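Local atomic coordinates of immunomodulatory active chitinase (Trichuris suis, PDB entry 6G9C), a protein that probably hydrolyses chitin as a family 18 glycosidase and displays immunomodulatory properties in inflammatory lung disease. Residues F39-Q44 with I65-A70; L107-W112 with D146-D151; V192-K197 with V215-Y220; C219-G224 with P273-G278. All blocks are in the same frame, centred on the assembly; numbering follows the deposited sequence.

Overall arrangement
The four contacts follow one another along the family 18 catalytic domain and step around its (beta/alpha)8, or TIM, barrel. Contact 1 joins strands 34-40 and 64-72, contact 2 strands 104-110 and 147-151, and contact 3 strands 187-193 and 214-218; contact 4 sets the loop after strand 214-218 against strand 268-281. Successive centres are about 10, 15 and 13 Å apart, whereas contacts 2 and 4, on opposite sides of the chain's centre, are about 20 Å apart. Backbone pairing between strands 64-72 and 104-110 links contacts 1 and 2, and contacts 3 and 4 share Cys219 and Tyr220. Together they border the barrel mouth where family 18 enzymes bind chitin.

Contact 1 of 4, residues F39-Q44 with I65-A70; sequences FTNWAQ and IFYAFA
The side chain of Phe39 lies alongside that of Tyr67, pointing the same way, with ring atom CD1 over one face of the tyrosine. The two planes are inclined at 32°, with CE1 of Phe39 only 3.4 Å from CE2 of Tyr67. Phe39 and Tyr67 are bridge partners and leave the strands on the same face; CG stands anti to the backbone N in both (chi1 175° in Phe39), which keeps the rings together. On the opposite face, Thr40 is the bridge partner of Ala68. The pairing is parallel: Phe39 N donates to Phe66 O, and Phe39 O receives Ala68 N at 2.8 Å. Ala68 O then takes Asn41 N at 2.9 Å, just where the first strand gives way to a type I turn. The Asn41 amide reaches past the tyrosine edge, where ND2 makes a weak bond of 3.1 Å to Phe69 O. The peptide between Ala68 and Phe69 is cis, a non-proline cis bond of the kind known from other family 18 chitinases. Beyond it, Trp42 CH2 meets Phe69 CE2 at 3.9 Å, the phenylalanine atom lying at the indole edge. Tyr67 OH is hydrogen-bonded to Asp85. Trp368 of strand 364-368 packs against Thr40, Trp42, Ala68 and Phe69, while Leu89 of helix 85-94 touches Tyr67 and Asn41.

Contact 2 of 4, residues L107-W112 with D146-D151; sequences LSLGGW and DGFDLD
Ser108 OG donates a 2.7 Å hydrogen bond to Asp149 OD2, joining two signatures of family 18: the SxGG segment Ser108 to Gly111 and the DxxDxDxE motif, whose aspartates include Asp149 and Asp151. The hydroxyl lies beside its own backbone N (chi1 -68°) and meets the lone pair of OD2 that points away from the other carboxylate oxygen. Asp149 has its CG anti to the backbone N (chi1 175°), which turns the carboxylate toward Ser108 OG; its other oxygen, OD1, is held by Thr189, and OD2 is also bonded to Tyr38. Asp151 has its CG beside the backbone N (chi1 -60°), which brings its carboxylate next to that of Asp149, OD2 3.5 Å from Ser108 CB. On the face away from these polar groups, the edge of the Phe148 ring meets Leu109, CE1 lying 3.6 Å from CB, among side chains of helices 126-142 and 160-181. Backbone bonds join the two parallel strands, among them Asp149 N to Leu107 O and Leu109 N to Asp149 O. Gly110 and Gly111 adopt backbone angles suited to glycine, and the pairing finishes with Gly111 N donating to Asp151 O at 2.9 Å.

Contact 3 of 4, residues V192-K197 with V215-Y220; sequences VSANPK and VNLMCY. With EDO (1,2-ethanediol), chain E.
Val192 and Val215 meet with their side chains crossed at about a right angle, CG1 against CG1 at 3.9 Å. Farther along the same face, Leu217 CD1 lies 3.9 Å from Ala194 CB; the leucine CG stands anti to the backbone N (chi1 179°), which carries the branch across to the neighbouring strand. Met218 faces the other way, its CB 3.3 Å from Val192 O. These are adjacent parallel strands of the TIM barrel, joined by Val192 N to Asn216 O and by Met218 N to Val192 O, each 3.0 Å. Beyond these bonds a water takes over the link, accepting from Ala194 N and donating to Met218 O. Ala194 CB stays close to the second chain segment, 3.6 Å from Cys219 CA. Beyond it Asn195 caps helix 196-202. Within the barrel, the bent Met218 chain brings CE near a bound ethanediol, whose O2 hydrogen-bonds Tyr220 OH at 2.8 Å, in the plane of the ring and at its edge; Glu153 binds the same molecule.

Contact 4 of 4, residues C219-G224 with P273-G278; sequences CYDFHG and PTYGRG. With EDO (1,2-ethanediol), chain D; EDO (1,2-ethanediol), chain E.
Asp221 OD1 accepts three hydrogen bonds, from Tyr275 and Arg277. Tyr275 OH gives a short one of 2.5 Å, and Arg277 approaches side-on, placing NE at 2.8 Å and NH2 at an equal distance from the same OD1. Tyr275 OH comes from one side of the carboxylate plane and the two Arg277 nitrogens from the other, whereas OD1 lies close to the guanidinium plane; the two flat groups are turned 71° apart. Arg277 reaches this point because its chain is extended from CG to NE, and the grip of two nitrogens would fix the guanidinium's rotation. The partner oxygen, Asp221 OD2, accepts from O2 of an ethanediol at 2.7 Å, and Arg277 NH2 adds a weak bond to that same hydroxyl. Ethanediol is probably a crystallisation additive, although such molecules often settle in pockets. Among the van der Waals contacts, the side chains of Tyr220 and Tyr275 cross at about a right angle, with CD1 of Tyr220 3.3 Å from the Tyr275 OH. Pro273 CG packs 4.1 Å from Tyr220 CB, and Arg277 CD lies 3.8 Å from Gly224 CA. Tyr220 and Asp221 end the MxYD signature of family 18, just after barrel strand 214-218. Tyr220 touches Pro273 and Tyr275 of strand 268-281 and also Phe366 and Trp368 of strand 364-368, while helix 251-261 touches Cys219 and Phe222.

Contact 1 of 4, residues F39-Q44 with I65-A70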
loop_
_atom_site.group_PDB
_atom_site.type_symbol
_atom_site.label_atom_id
_atom_site.label_comp_id
_atom_site.label_asym_id
_atom_site.label_seq_id
_atom_site.Cartn_x
_atom_site.Cartn_y
_atom_site.Cartn_z
ATOM N N PHE A 39 -9.631 -8.399 12.851
ATOM C CA PHE A 39 -9.962 -9.283 11.741
ATOM C C PHE A 39 -9.532 -10.701 12.104
ATOM O O PHE A 39 -8.489 -10.887 12.744
ATOM C CB PHE A 39 -9.228 -8.795 10.483
ATOM C CG PHE A 39 -9.397 -9.684 9.281
ATOM C CD1 PHE A 39 -8.546 -10.759 9.063
ATOM C CD2 PHE A 39 -10.403 -9.427 8.362
ATOM C CE1 PHE A 39 -8.704 -11.571 7.958
ATOM C CE2 PHE A 39 -10.569 -10.239 7.252
ATOM C CZ PHE A 39 -9.729 -11.306 7.051
ATOM N N THR A 40 -10.322 -11.707 11.700
ATOM C CA THR A 40 -9.983 -13.101 11.984
ATOM C C THR A 40 -9.904 -13.906 10.690
ATOM O O THR A 40 -10.821 -13.855 9.860
ATOM C CB THR A 40 -10.976 -13.773 12.957
ATOM O OG1 THR A 40 -12.262 -13.918 12.332
ATOM C CG2 THR A 40 -11.116 -12.962 14.249
ATOM N N ASN A 41 -8.823 -14.681 10.536
ATOM C CA ASN A 41 -8.592 -15.368 9.268
ATOM C C ASN A 41 -9.338 -16.708 9.159
ATOM O O ASN A 41 -9.111 -17.452 8.190
ATOM C CB ASN A 41 -7.075 -15.545 9.011
ATOM C CG ASN A 41 -6.365 -16.341 10.088
ATOM O OD1 ASN A 41 -6.990 -16.861 11.003
ATOM N ND2 ASN A 41 -5.031 -16.448 9.974
ATOM N N TRP A 42 -10.250 -17.022 10.088
ATOM C CA TRP A 42 -11.145 -18.159 9.912
ATOM C C TRP A 42 -12.587 -17.748 9.608
ATOM O O TRP A 42 -13.421 -18.622 9.334
ATOM C CB TRP A 42 -11.118 -19.073 11.148
ATOM C CG TRP A 42 -11.543 -18.409 12.427
ATOM C CD1 TRP A 42 -12.798 -18.417 12.982
ATOM C CD2 TRP A 42 -10.705 -17.673 13.339
ATOM N NE1 TRP A 42 -12.793 -17.711 14.172
ATOM C CE2 TRP A 42 -11.524 -17.238 14.405
ATOM C CE3 TRP A 42 -9.347 -17.324 13.344
ATOM C CZ2 TRP A 42 -11.024 -16.475 15.475
ATOM C CZ3 TRP A 42 -8.847 -16.570 14.409
ATOM C CH2 TRP A 42 -9.683 -16.157 15.456
ATOM N N ALA A 43 -12.903 -16.447 9.636
ATOM C CA ALA A 43 -14.257 -16.002 9.295
ATOM C C ALA A 43 -14.583 -16.226 7.823
ATOM O O ALA A 43 -15.771 -16.246 7.454
ATOM C CB ALA A 43 -14.428 -14.527 9.670
ATOM N N GLN A 44 -13.560 -16.425 6.985
ATOM C CA GLN A 44 -13.748 -16.786 5.591
ATOM C C GLN A 44 -14.427 -18.130 5.422
ATOM O O GLN A 44 -14.840 -18.454 4.306
ATOM C CB GLN A 44 -12.403 -16.846 4.864
ATOM C CG GLN A 44 -11.424 -17.825 5.531
ATOM C CD GLN A 44 -10.198 -18.127 4.693
ATOM O OE1 GLN A 44 -10.293 -18.367 3.489
ATOM N NE2 GLN A 44 -9.037 -18.147 5.335
ATOM N N ILE A 65 -6.379 -2.101 12.461
ATOM C CA ILE A 65 -6.896 -3.455 12.296
ATOM C C ILE A 65 -5.847 -4.412 12.838
ATOM O O ILE A 65 -4.669 -4.310 12.481
ATOM C CB ILE A 65 -7.222 -3.778 10.832
ATOM C CG1 ILE A 65 -8.505 -3.043 10.393
ATOM C CG2 ILE A 65 -7.369 -5.290 10.661
ATOM C CD1 ILE A 65 -8.694 -3.059 8.909
ATOM N N PHE A 66 -6.275 -5.343 13.690
ATOM C CA PHE A 66 -5.393 -6.373 14.236
ATOM C C PHE A 66 -5.718 -7.683 13.531
ATOM O O PHE A 66 -6.875 -8.121 13.529
ATOM C CB PHE A 66 -5.567 -6.509 15.750
ATOM C CG PHE A 66 -5.274 -5.245 16.498
ATOM C CD1 PHE A 66 -6.260 -4.287 16.678
ATOM C CD2 PHE A 66 -4.002 -4.997 16.996
ATOM C CE1 PHE A 66 -5.992 -3.106 17.339
ATOM C CE2 PHE A 66 -3.725 -3.817 17.668
ATOM C CZ PHE A 66 -4.721 -2.867 17.828
ATOM N N TYR A 67 -4.707 -8.291 12.912
ATOM C CA TYR A 67 -4.910 -9.493 12.108
ATOM C C TYR A 67 -4.682 -10.730 12.974
ATOM O O TYR A 67 -3.536 -11.054 13.317
ATOM C CB TYR A 67 -3.984 -9.477 10.897
ATOM C CG TYR A 67 -4.356 -10.499 9.857
ATOM C CD1 TYR A 67 -4.094 -11.853 10.061
ATOM C CD2 TYR A 67 -5.002 -10.125 8.671
ATOM C CE1 TYR A 67 -4.437 -12.801 9.121
ATOM C CE2 TYR A 67 -5.349 -11.075 7.722
ATOM C CZ TYR A 67 -5.068 -12.408 7.957
ATOM O OH TYR A 67 -5.401 -13.360 7.027
ATOM N N ALA A 68 -5.768 -11.429 13.319
ATOM C CA ALA A 68 -5.693 -12.658 14.111
ATOM C C ALA A 68 -5.861 -13.875 13.204
ATOM O O ALA A 68 -6.873 -13.981 12.502
ATOM C CB ALA A 68 -6.766 -12.653 15.202
ATOM N N PHE A 69 -4.893 -14.810 13.213
ATOM C CA PHE A 69 -3.597 -14.777 13.920
ATOM C C PHE A 69 -2.499 -15.296 12.998
ATOM O O PHE A 69 -2.764 -16.079 12.081
ATOM C CB PHE A 69 -3.583 -15.681 15.156
ATOM C CG PHE A 69 -4.475 -15.234 16.273
ATOM C CD1 PHE A 69 -4.120 -14.163 17.075
ATOM C CD2 PHE A 69 -5.650 -15.930 16.552
ATOM C CE1 PHE A 69 -4.942 -13.763 18.127
ATOM C CE2 PHE A 69 -6.484 -15.542 17.598
ATOM C CZ PHE A 69 -6.125 -14.448 18.384
ATOM N N ALA A 70 -1.248 -14.931 13.280
ATOM C CA ALA A 70 -0.129 -15.666 12.719
ATOM C C ALA A 70 0.115 -16.930 13.545
ATOM O O ALA A 70 -0.550 -17.184 14.553
ATOM C CB ALA A 70 1.127 -14.792 12.670
#

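Contact 2 of 4, residues L107-W112 with D146-D151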
loop_
_atom_site.group_PDB
_atom_site.type_symbol
_atom_site.label_atom_id
_atom_site.label_comp_id
_atom_site.label_asym_id
_atom_site.label_seq_id
_atom_site.Cartn_x
_atom_site.Cartn_y
_atom_site.Cartn_z
ATOM N N LEU A 107 -0.139 -7.332 12.992
ATOM C CA LEU A 107 -0.260 -8.782 13.022
ATOM C C LEU A 107 -0.330 -9.253 14.467
ATOM O O LEU A 107 0.546 -8.918 15.270
ATOM C CB LEU A 107 0.935 -9.436 12.318
ATOM C CG LEU A 107 0.922 -10.968 12.230
ATOM C CD1 LEU A 107 -0.330 -11.450 11.443
ATOM C CD2 LEU A 107 2.213 -11.458 11.579
ATOM N N SER A 108 -1.360 -10.037 14.791
ATOM C CA SER A 108 -1.519 -10.608 16.124
ATOM C C SER A 108 -1.000 -12.037 16.161
ATOM O O SER A 108 -1.113 -12.784 15.185
ATOM C CB SER A 108 -2.995 -10.584 16.557
ATOM O OG SER A 108 -3.452 -9.252 16.764
ATOM N N LEU A 109 -0.421 -12.410 17.311
ATOM C CA LEU A 109 0.133 -13.736 17.534
ATOM C C LEU A 109 -0.362 -14.270 18.870
ATOM O O LEU A 109 -0.296 -13.574 19.889
ATOM C CB LEU A 109 1.669 -13.708 17.513
ATOM C CG LEU A 109 2.292 -15.086 17.589
ATOM C CD1 LEU A 109 1.999 -15.829 16.292
ATOM C CD2 LEU A 109 3.805 -14.968 17.815
ATOM N N GLY A 110 -0.838 -15.507 18.869
ATOM C CA GLY A 110 -1.289 -16.120 20.100
ATOM C C GLY A 110 -2.778 -16.399 20.063
ATOM O O GLY A 110 -3.259 -17.104 19.170
ATOM N N GLY A 111 -3.513 -15.854 21.023
ATOM C CA GLY A 111 -4.921 -16.166 21.174
ATOM C C GLY A 111 -5.134 -17.367 22.081
ATOM O O GLY A 111 -4.198 -18.045 22.511
ATOM N N TRP A 112 -6.411 -17.643 22.356
ATOM C CA TRP A 112 -6.760 -18.653 23.355
ATOM C C TRP A 112 -6.362 -20.055 22.906
ATOM O O TRP A 112 -5.757 -20.813 23.673
ATOM C CB TRP A 112 -8.265 -18.593 23.658
ATOM C CG TRP A 112 -8.673 -19.566 24.727
ATOM C CD1 TRP A 112 -9.354 -20.743 24.558
ATOM C CD2 TRP A 112 -8.401 -19.458 26.129
ATOM N NE1 TRP A 112 -9.526 -21.367 25.774
ATOM C CE2 TRP A 112 -8.954 -20.596 26.753
ATOM C CE3 TRP A 112 -7.749 -18.503 26.919
ATOM C CZ2 TRP A 112 -8.872 -20.805 28.131
ATOM C CZ3 TRP A 112 -7.668 -18.714 28.287
ATOM C CH2 TRP A 112 -8.227 -19.855 28.878
ATOM N N ASP A 146 2.233 -2.916 9.744
ATOM C CA ASP A 146 2.573 -1.696 10.462
ATOM C C ASP A 146 2.969 -1.949 11.910
ATOM O O ASP A 146 3.397 -1.011 12.591
ATOM C CB ASP A 146 1.378 -0.739 10.437
ATOM C CG ASP A 146 1.043 -0.286 9.037
ATOM O OD1 ASP A 146 1.927 0.317 8.388
ATOM O OD2 ASP A 146 -0.080 -0.581 8.564
ATOM N N GLY A 147 2.802 -3.166 12.407
ATOM C CA GLY A 147 3.049 -3.391 13.818
ATOM C C GLY A 147 2.736 -4.814 14.211
ATOM O O GLY A 147 2.323 -5.639 13.389
ATOM N N PHE A 148 2.951 -5.084 15.502
ATOM C CA PHE A 148 2.833 -6.407 16.092
ATOM C C PHE A 148 1.974 -6.318 17.344
ATOM O O PHE A 148 2.135 -5.393 18.145
ATOM C CB PHE A 148 4.218 -6.967 16.459
ATOM C CG PHE A 148 4.160 -8.290 17.167
ATOM C CD1 PHE A 148 3.517 -9.365 16.586
ATOM C CD2 PHE A 148 4.758 -8.456 18.411
ATOM C CE1 PHE A 148 3.467 -10.604 17.231
ATOM C CE2 PHE A 148 4.715 -9.686 19.069
ATOM C CZ PHE A 148 4.065 -10.762 18.474
ATOM N N ASP A 149 1.067 -7.283 17.507
ATOM C CA ASP A 149 0.163 -7.356 18.655
ATOM C C ASP A 149 0.355 -8.711 19.334
ATOM O O ASP A 149 0.044 -9.758 18.749
ATOM C CB ASP A 149 -1.289 -7.142 18.197
ATOM C CG ASP A 149 -2.286 -7.318 19.317
ATOM O OD1 ASP A 149 -2.183 -6.581 20.325
ATOM O OD2 ASP A 149 -3.181 -8.180 19.180
ATOM N N LEU A 150 0.906 -8.690 20.553
ATOM C CA LEU A 150 1.249 -9.900 21.290
ATOM C C LEU A 150 0.050 -10.337 22.125
ATOM O O LEU A 150 -0.366 -9.612 23.031
ATOM C CB LEU A 150 2.470 -9.637 22.178
ATOM C CG LEU A 150 2.956 -10.777 23.071
ATOM C CD1 LEU A 150 3.270 -12.019 22.247
ATOM C CD2 LEU A 150 4.192 -10.306 23.839
ATOM N N ASP A 151 -0.505 -11.518 21.817
ATOM C CA ASP A 151 -1.700 -12.008 22.506
ATOM C C ASP A 151 -1.416 -13.316 23.227
ATOM O O ASP A 151 -2.115 -14.311 23.028
ATOM C CB ASP A 151 -2.865 -12.207 21.526
ATOM C CG ASP A 151 -3.261 -10.926 20.805
ATOM O OD1 ASP A 151 -2.761 -9.841 21.179
ATOM O OD2 ASP A 151 -4.096 -11.001 19.866
#

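Contact 3 of 4, residues V192-K197 with V215-Y220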
loop_
_atom_site.group_PDB
_atom_site.type_symbol
_atom_site.label_atom_id
_atom_site.label_comp_id
_atom_site.label_asym_id
_atom_site.label_seq_id
_atom_site.Cartn_x
_atom_site.Cartn_y
_atom_site.Cartn_z
ATOM N N VAL A 192 -4.355 -8.153 26.738
ATOM C CA VAL A 192 -3.963 -8.482 28.102
ATOM C C VAL A 192 -5.187 -8.891 28.913
ATOM O O VAL A 192 -6.325 -8.526 28.602
ATOM C CB VAL A 192 -3.230 -7.308 28.789
ATOM C CG1 VAL A 192 -1.958 -6.922 28.015
ATOM C CG2 VAL A 192 -4.163 -6.113 28.945
ATOM N N SER A 193 -4.926 -9.642 29.981
ATOM C CA SER A 193 -5.989 -10.181 30.817
ATOM C C SER A 193 -6.712 -9.069 31.570
ATOM O O SER A 193 -6.110 -8.080 31.995
ATOM C CB SER A 193 -5.419 -11.185 31.826
ATOM O OG SER A 193 -6.411 -11.592 32.763
ATOM N N ALA A 194 -8.019 -9.257 31.758
ATOM C CA ALA A 194 -8.816 -8.388 32.616
ATOM C C ALA A 194 -9.039 -8.972 34.011
ATOM O O ALA A 194 -9.755 -8.368 34.812
ATOM C CB ALA A 194 -10.173 -8.087 31.960
ATOM N N ASN A 195 -8.447 -10.130 34.314
ATOM C CA ASN A 195 -8.602 -10.772 35.618
ATOM C C ASN A 195 -7.522 -10.231 36.549
ATOM O O ASN A 195 -6.333 -10.474 36.301
ATOM C CB ASN A 195 -8.495 -12.292 35.478
ATOM C CG ASN A 195 -8.667 -13.048 36.807
ATOM O OD1 ASN A 195 -8.265 -12.586 37.879
ATOM N ND2 ASN A 195 -9.236 -14.244 36.721
ATOM N N PRO A 196 -7.877 -9.501 37.611
ATOM C CA PRO A 196 -6.849 -8.872 38.459
ATOM C C PRO A 196 -5.831 -9.840 39.047
ATOM O O PRO A 196 -4.671 -9.451 39.235
ATOM C CB PRO A 196 -7.683 -8.202 39.561
ATOM C CG PRO A 196 -9.002 -7.929 38.911
ATOM C CD PRO A 196 -9.243 -9.084 37.980
ATOM N N LYS A 197 -6.228 -11.077 39.366
ATOM C CA LYS A 197 -5.268 -12.064 39.850
ATOM C C LYS A 197 -4.271 -12.434 38.761
ATOM O O LYS A 197 -3.075 -12.600 39.033
ATOM C CB LYS A 197 -5.991 -13.316 40.340
ATOM C CG LYS A 197 -7.102 -13.063 41.335
ATOM C CD LYS A 197 -6.584 -13.093 42.764
ATOM C CE LYS A 197 -7.587 -13.769 43.697
ATOM N NZ LYS A 197 -8.918 -13.087 43.716
ATOM N N VAL A 215 -2.275 -1.227 25.420
ATOM C CA VAL A 215 -2.745 -2.582 25.691
ATOM C C VAL A 215 -4.234 -2.674 25.380
ATOM O O VAL A 215 -5.013 -1.776 25.719
ATOM C CB VAL A 215 -2.459 -3.044 27.136
ATOM C CG1 VAL A 215 -0.943 -3.183 27.341
ATOM C CG2 VAL A 215 -3.094 -2.106 28.183
ATOM N N ASN A 216 -4.608 -3.757 24.711
ATOM C CA ASN A 216 -6.000 -4.082 24.399
ATOM C C ASN A 216 -6.537 -4.893 25.579
ATOM O O ASN A 216 -6.257 -6.088 25.705
ATOM C CB ASN A 216 -6.076 -4.857 23.086
ATOM C CG ASN A 216 -5.878 -3.957 21.862
ATOM O OD1 ASN A 216 -6.022 -2.741 21.954
ATOM N ND2 ASN A 216 -5.549 -4.558 20.716
ATOM N N LEU A 217 -7.268 -4.230 26.469
ATOM C CA LEU A 217 -7.822 -4.885 27.650
ATOM C C LEU A 217 -8.943 -5.841 27.254
ATOM O O LEU A 217 -9.954 -5.424 26.668
ATOM C CB LEU A 217 -8.340 -3.837 28.634
ATOM C CG LEU A 217 -8.972 -4.417 29.899
ATOM C CD1 LEU A 217 -7.929 -5.147 30.763
ATOM C CD2 LEU A 217 -9.654 -3.319 30.686
ATOM N N MET A 218 -8.773 -7.120 27.579
ATOM C CA MET A 218 -9.742 -8.152 27.213
ATOM C C MET A 218 -10.817 -8.278 28.293
ATOM O O MET A 218 -10.979 -9.319 28.927
ATOM C CB MET A 218 -9.036 -9.483 26.983
ATOM C CG MET A 218 -8.116 -9.473 25.762
ATOM S SD MET A 218 -7.100 -10.961 25.657
ATOM C CE MET A 218 -8.333 -12.196 25.263
ATOM N N CYS A 219 -11.574 -7.190 28.468
ATOM C CA CYS A 219 -12.606 -7.129 29.500
ATOM C C CYS A 219 -13.900 -7.720 28.935
ATOM O O CYS A 219 -14.897 -7.045 28.687
ATOM C CB CYS A 219 -12.781 -5.700 30.000
ATOM S SG CYS A 219 -12.814 -4.473 28.670
ATOM N N TYR A 220 -13.833 -9.027 28.704
ATOM C CA TYR A 220 -14.953 -9.843 28.264
ATOM C C TYR A 220 -14.597 -11.289 28.584
ATOM O O TYR A 220 -13.523 -11.578 29.130
ATOM C CB TYR A 220 -15.282 -9.631 26.776
ATOM C CG TYR A 220 -14.088 -9.508 25.847
ATOM C CD1 TYR A 220 -13.275 -10.611 25.569
ATOM C CD2 TYR A 220 -13.792 -8.301 25.227
ATOM C CE1 TYR A 220 -12.175 -10.504 24.699
ATOM C CE2 TYR A 220 -12.702 -8.179 24.368
ATOM C CZ TYR A 220 -11.899 -9.278 24.110
ATOM O OH TYR A 220 -10.835 -9.144 23.244
HETATM C C1 EDO E . -7.407 -12.359 21.056
HETATM O O1 EDO E . -7.949 -13.435 21.869
HETATM C C2 EDO E . -7.703 -10.972 21.640
HETATM O O2 EDO E . -9.124 -10.844 21.893
HETATM O O HOH W 1 -9.494 -11.369 30.264
#

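Contact 4 of 4, residues C219-G224 with P273-G278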
loop_
_atom_site.group_PDB
_atom_site.type_symbol
_atom_site.label_atom_id
_atom_site.label_comp_id
_atom_site.label_asym_id
_atom_site.label_seq_id
_atom_site.Cartn_x
_atom_site.Cartn_y
_atom_site.Cartn_z
ATOM N N CYS A 219 -11.574 -7.190 28.468
ATOM C CA CYS A 219 -12.606 -7.129 29.500
ATOM C C CYS A 219 -13.900 -7.720 28.935
ATOM O O CYS A 219 -14.897 -7.045 28.687
ATOM C CB CYS A 219 -12.781 -5.700 30.000
ATOM S SG CYS A 219 -12.814 -4.473 28.670
ATOM N N TYR A 220 -13.833 -9.027 28.704
ATOM C CA TYR A 220 -14.953 -9.843 28.264
ATOM C C TYR A 220 -14.597 -11.289 28.584
ATOM O O TYR A 220 -13.523 -11.578 29.130
ATOM C CB TYR A 220 -15.282 -9.631 26.776
ATOM C CG TYR A 220 -14.088 -9.508 25.847
ATOM C CD1 TYR A 220 -13.275 -10.611 25.569
ATOM C CD2 TYR A 220 -13.792 -8.301 25.227
ATOM C CE1 TYR A 220 -12.175 -10.504 24.699
ATOM C CE2 TYR A 220 -12.702 -8.179 24.368
ATOM C CZ TYR A 220 -11.899 -9.278 24.110
ATOM O OH TYR A 220 -10.835 -9.144 23.244
ATOM N N ASP A 221 -15.512 -12.201 28.255
ATOM C CA ASP A 221 -15.425 -13.591 28.714
ATOM C C ASP A 221 -15.371 -13.689 30.238
ATOM O O ASP A 221 -14.762 -14.616 30.778
ATOM C CB ASP A 221 -14.216 -14.328 28.125
ATOM C CG ASP A 221 -14.199 -14.340 26.626
ATOM O OD1 ASP A 221 -15.271 -14.256 25.993
ATOM O OD2 ASP A 221 -13.090 -14.458 26.067
ATOM N N PHE A 222 -15.990 -12.748 30.959
ATOM C CA PHE A 222 -16.021 -12.868 32.417
ATOM C C PHE A 222 -16.863 -14.055 32.856
ATOM O O PHE A 222 -16.584 -14.668 33.895
ATOM C CB PHE A 222 -16.564 -11.583 33.052
ATOM C CG PHE A 222 -15.633 -10.414 32.949
ATOM C CD1 PHE A 222 -14.437 -10.388 33.668
ATOM C CD2 PHE A 222 -15.945 -9.341 32.137
ATOM C CE1 PHE A 222 -13.575 -9.307 33.580
ATOM C CE2 PHE A 222 -15.082 -8.251 32.038
ATOM C CZ PHE A 222 -13.899 -8.234 32.759
ATOM N N HIS A 223 -17.895 -14.385 32.074
ATOM C CA HIS A 223 -18.798 -15.488 32.346
ATOM C C HIS A 223 -19.137 -16.171 31.031
ATOM O O HIS A 223 -19.105 -15.549 29.968
ATOM C CB HIS A 223 -20.059 -14.982 33.062
ATOM C CG HIS A 223 -19.754 -14.300 34.354
ATOM N ND1 HIS A 223 -19.381 -14.995 35.486
ATOM C CD2 HIS A 223 -19.697 -12.989 34.679
ATOM C CE1 HIS A 223 -19.139 -14.139 36.463
ATOM N NE2 HIS A 223 -19.320 -12.915 36.000
ATOM N N GLY A 224 -19.444 -17.459 31.109
ATOM C CA GLY A 224 -19.681 -18.236 29.910
ATOM C C GLY A 224 -20.071 -19.654 30.263
ATOM O O GLY A 224 -20.258 -19.993 31.435
ATOM N N PRO A 273 -16.974 -6.676 22.959
ATOM C CA PRO A 273 -17.315 -7.895 22.212
ATOM C C PRO A 273 -18.496 -7.652 21.286
ATOM O O PRO A 273 -19.472 -7.010 21.672
ATOM C CB PRO A 273 -17.700 -8.883 23.317
ATOM C CG PRO A 273 -18.221 -8.012 24.423
ATOM C CD PRO A 273 -17.471 -6.713 24.349
ATOM N N THR A 274 -18.423 -8.197 20.066
ATOM C CA THR A 274 -19.593 -8.201 19.179
ATOM C C THR A 274 -20.222 -9.583 19.088
ATOM O O THR A 274 -21.099 -9.807 18.237
ATOM C CB THR A 274 -19.234 -7.699 17.778
ATOM O OG1 THR A 274 -18.125 -8.448 17.266
ATOM C CG2 THR A 274 -18.895 -6.211 17.804
ATOM N N TYR A 275 -19.779 -10.514 19.935
ATOM C CA TYR A 275 -20.364 -11.831 20.125
ATOM C C TYR A 275 -21.001 -11.892 21.504
ATOM O O TYR A 275 -20.810 -11.008 22.351
ATOM C CB TYR A 275 -19.316 -12.947 19.994
ATOM C CG TYR A 275 -18.316 -12.852 21.129
ATOM C CD1 TYR A 275 -17.288 -11.922 21.078
ATOM C CD2 TYR A 275 -18.463 -13.612 22.280
ATOM C CE1 TYR A 275 -16.382 -11.781 22.137
ATOM C CE2 TYR A 275 -17.571 -13.477 23.345
ATOM C CZ TYR A 275 -16.544 -12.553 23.261
ATOM O OH TYR A 275 -15.680 -12.402 24.303
ATOM N N GLY A 276 -21.771 -12.966 21.714
ATOM C CA GLY A 276 -22.308 -13.276 23.020
ATOM C C GLY A 276 -21.972 -14.709 23.401
ATOM O O GLY A 276 -21.428 -15.477 22.600
ATOM N N ARG A 277 -22.311 -15.056 24.644
ATOM C CA ARG A 277 -22.090 -16.399 25.170
ATOM C C ARG A 277 -23.401 -16.945 25.697
ATOM O O ARG A 277 -24.253 -16.192 26.178
ATOM C CB ARG A 277 -21.047 -16.425 26.286
ATOM C CG ARG A 277 -19.672 -16.005 25.810
ATOM C CD ARG A 277 -18.553 -16.377 26.776
ATOM N NE ARG A 277 -17.277 -16.151 26.099
ATOM C CZ ARG A 277 -16.692 -17.024 25.289
ATOM N NH1 ARG A 277 -17.230 -18.224 25.098
ATOM N NH2 ARG A 277 -15.552 -16.702 24.690
ATOM N N GLY A 278 -23.551 -18.260 25.613
ATOM C CA GLY A 278 -24.855 -18.871 25.771
ATOM C C GLY A 278 -24.830 -20.147 26.581
ATOM O O GLY A 278 -23.821 -20.854 26.653
HETATM C C1 EDO D . -11.701 -13.376 22.231
HETATM O O1 EDO D . -10.587 -13.691 23.059
HETATM C C2 EDO D . -13.008 -13.691 22.954
HETATM O O2 EDO D . -12.982 -15.030 23.457
HETATM C C1 EDO E . -7.407 -12.359 21.056
HETATM O O1 EDO E . -7.949 -13.435 21.869
HETATM C C2 EDO E . -7.703 -10.972 21.640
HETATM O O2 EDO E . -9.124 -10.844 21.893
#